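Local coordinates for Serine/threonine-protein kinase Tel1 (Chaetomium thermophilum, PDB 6SKY) that probably phosphorylates serine and threonine residues of its substrates, using ATP, to activate checkpoint signalling in response to DNA damage, at residues Glu2407-Asn2412 and Asn2442-Lys2447. Numbering follows the deposited sequence.
Sequences EEEVAN and NTLFQK
Leu-2444 meets Asn-2412 and Glu-2409 across the first turns of two helices. Its CD2 lies 3.9 Å from Asn-2412 CB. The torsion that sets CG of Leu-2444 anti to the backbone N (chi1 -179°) brings CG and its CD2 branch to Asn-2412 CB, with CD1 turned farther from it. Glu-2409 adds a contact of mixed character: its chain bends at chi2 (60°), which swings the carboxylate towards the leucine, and OE2 comes beside Leu-2444 CB and CD2, 3.3 Å from CB. Here a charged group borders an aliphatic one without a polar bond between them, and the two segments bury 195 Å², both sides summed. Replacing Leu-2444 with an alanine would probably open a gap beside Asn-2412 CB, where CG and CD2 now lie, and leave Glu-2409 OE2 with the CB methyl alone in place of the CB and CD2 it now borders.

The amide-ring contact lies deeper. Asn-2412 OD1 comes to the edge of the Phe-2445 ring, near its plane, 4.0 Å from CD2, while the amide and ring planes are inclined at 46°. The backbones are nearest at this pair, with CA of Asn-2412 and CA of Phe-2445 6.3 Å apart. Both residues are buried, and the amide finds its polar partners outside the pair: OD1 accepts a hydrogen bond from Trp-2402 NE1 and ND2 donates one to the Ser-2406 carbonyl, so both ends of the amide are held and its rotation is probably fixed.

Trp-2402 also packs edge-to-face with Phe-2445, linking helix 2394-2404 to the contact. The arrangement thus joins the N-terminal ends of helices 2409-2418 and 2444-2459 within the helical FAT region, away from the nucleotide site, while Val-2410 and Ala-2411 pack against helix 2348-2387.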
loop_
_atom_site.group_PDB
_atom_site.type_symbol
_atom_site.label_atom_id
_atom_site.label_comp_id
_atom_site.label_asym_id
_atom_site.label_seq_id
_atom_site.Cartn_x
_atom_site.Cartn_y
_atom_site.Cartn_z
ATOM N N GLU A 2407 18.816 -38.604 -13.812
ATOM C CA GLU A 2407 19.070 -39.349 -15.039
ATOM C C GLU A 2407 19.878 -38.552 -16.050
ATOM O O GLU A 2407 20.746 -39.111 -16.724
ATOM C CB GLU A 2407 17.753 -39.788 -15.676
ATOM C CG GLU A 2407 17.214 -41.090 -15.128
ATOM C CD GLU A 2407 16.481 -40.905 -13.828
ATOM O OE1 GLU A 2407 16.061 -39.766 -13.547
ATOM O OE2 GLU A 2407 16.322 -41.897 -13.088
ATOM N N GLU A 2408 19.610 -37.257 -16.167
ATOM C CA GLU A 2408 20.271 -36.423 -17.157
ATOM C C GLU A 2408 21.761 -36.333 -16.879
ATOM O O GLU A 2408 22.177 -35.675 -15.924
ATOM C CB GLU A 2408 19.637 -35.037 -17.166
ATOM C CG GLU A 2408 18.128 -35.076 -17.069
ATOM C CD GLU A 2408 17.486 -33.791 -17.521
ATOM O OE1 GLU A 2408 18.225 -32.847 -17.860
ATOM O OE2 GLU A 2408 16.241 -33.723 -17.548
ATOM N N GLU A 2409 22.574 -36.976 -17.715
ATOM C CA GLU A 2409 23.992 -37.126 -17.415
ATOM C C GLU A 2409 24.743 -35.803 -17.419
ATOM O O GLU A 2409 25.848 -35.732 -16.874
ATOM C CB GLU A 2409 24.635 -38.091 -18.407
ATOM C CG GLU A 2409 25.742 -38.937 -17.807
ATOM C CD GLU A 2409 25.262 -39.810 -16.657
ATOM O OE1 GLU A 2409 24.069 -40.177 -16.636
ATOM O OE2 GLU A 2409 26.079 -40.129 -15.769
ATOM N N VAL A 2410 24.169 -34.757 -18.008
ATOM C CA VAL A 2410 24.807 -33.447 -17.987
ATOM C C VAL A 2410 24.838 -32.889 -16.568
ATOM O O VAL A 2410 25.860 -32.350 -16.111
ATOM C CB VAL A 2410 24.078 -32.516 -18.969
ATOM C CG1 VAL A 2410 23.888 -31.142 -18.381
ATOM C CG2 VAL A 2410 24.840 -32.446 -20.277
ATOM N N ALA A 2411 23.725 -33.023 -15.845
ATOM C CA ALA A 2411 23.690 -32.605 -14.452
ATOM C C ALA A 2411 24.707 -33.374 -13.633
ATOM O O ALA A 2411 25.394 -32.800 -12.783
ATOM C CB ALA A 2411 22.289 -32.800 -13.885
ATOM N N ASN A 2412 24.833 -34.672 -13.884
ATOM C CA ASN A 2412 25.773 -35.467 -13.115
ATOM C C ASN A 2412 27.212 -35.111 -13.442
ATOM O O ASN A 2412 28.066 -35.161 -12.559
ATOM C CB ASN A 2412 25.509 -36.947 -13.338
ATOM C CG ASN A 2412 24.153 -37.362 -12.838
ATOM O OD1 ASN A 2412 23.677 -36.852 -11.833
ATOM N ND2 ASN A 2412 23.515 -38.280 -13.541
ATOM N N ASN A 2442 25.687 -48.715 -9.715
ATOM C CA ASN A 2442 26.888 -48.439 -10.495
ATOM C C ASN A 2442 26.719 -47.269 -11.455
ATOM O O ASN A 2442 27.581 -47.054 -12.313
ATOM C CB ASN A 2442 27.354 -49.672 -11.275
ATOM C CG ASN A 2442 28.852 -49.754 -11.379
ATOM O OD1 ASN A 2442 29.566 -49.414 -10.439
ATOM N ND2 ASN A 2442 29.342 -50.199 -12.525
ATOM N N THR A 2443 25.638 -46.506 -11.337
ATOM C CA THR A 2443 25.480 -45.292 -12.115
ATOM C C THR A 2443 26.413 -44.211 -11.582
ATOM O O THR A 2443 27.041 -44.361 -10.535
ATOM C CB THR A 2443 24.035 -44.811 -12.062
ATOM O OG1 THR A 2443 23.173 -45.934 -11.864
ATOM C CG2 THR A 2443 23.657 -44.132 -13.358
ATOM N N LEU A 2444 26.512 -43.104 -12.319
ATOM C CA LEU A 2444 27.303 -41.985 -11.826
ATOM C C LEU A 2444 26.590 -41.274 -10.687
ATOM O O LEU A 2444 27.228 -40.832 -9.726
ATOM C CB LEU A 2444 27.612 -41.012 -12.958
ATOM C CG LEU A 2444 28.458 -39.800 -12.575
ATOM C CD1 LEU A 2444 29.741 -40.229 -11.909
ATOM C CD2 LEU A 2444 28.756 -38.968 -13.786
ATOM N N PHE A 2445 25.267 -41.161 -10.774
ATOM C CA PHE A 2445 24.511 -40.551 -9.692
ATOM C C PHE A 2445 24.761 -41.270 -8.379
ATOM O O PHE A 2445 24.929 -40.632 -7.338
ATOM C CB PHE A 2445 23.026 -40.554 -10.022
ATOM C CG PHE A 2445 22.162 -40.050 -8.912
ATOM C CD1 PHE A 2445 21.486 -40.922 -8.098
ATOM C CD2 PHE A 2445 22.021 -38.706 -8.689
ATOM C CE1 PHE A 2445 20.698 -40.463 -7.086
ATOM C CE2 PHE A 2445 21.229 -38.251 -7.677
ATOM C CZ PHE A 2445 20.573 -39.130 -6.877
ATOM N N GLN A 2446 24.814 -42.599 -8.406
ATOM C CA GLN A 2446 25.035 -43.326 -7.167
ATOM C C GLN A 2446 26.480 -43.232 -6.708
ATOM O O GLN A 2446 26.739 -43.194 -5.505
ATOM C CB GLN A 2446 24.615 -44.781 -7.320
ATOM C CG GLN A 2446 23.150 -44.958 -7.603
ATOM C CD GLN A 2446 22.275 -44.444 -6.490
ATOM O OE1 GLN A 2446 21.133 -44.062 -6.714
ATOM N NE2 GLN A 2446 22.798 -44.449 -5.277
ATOM N N LYS A 2447 27.431 -43.167 -7.631
ATOM C CA LYS A 2447 28.816 -43.022 -7.211
ATOM C C LYS A 2447 29.077 -41.655 -6.602
ATOM O O LYS A 2447 30.000 -41.506 -5.799
ATOM C CB LYS A 2447 29.753 -43.270 -8.385
ATOM C CG LYS A 2447 29.754 -44.704 -8.839
ATOM C CD LYS A 2447 30.756 -44.931 -9.942
ATOM C CE LYS A 2447 30.963 -46.413 -10.184
ATOM N NZ LYS A 2447 32.073 -46.663 -11.139
#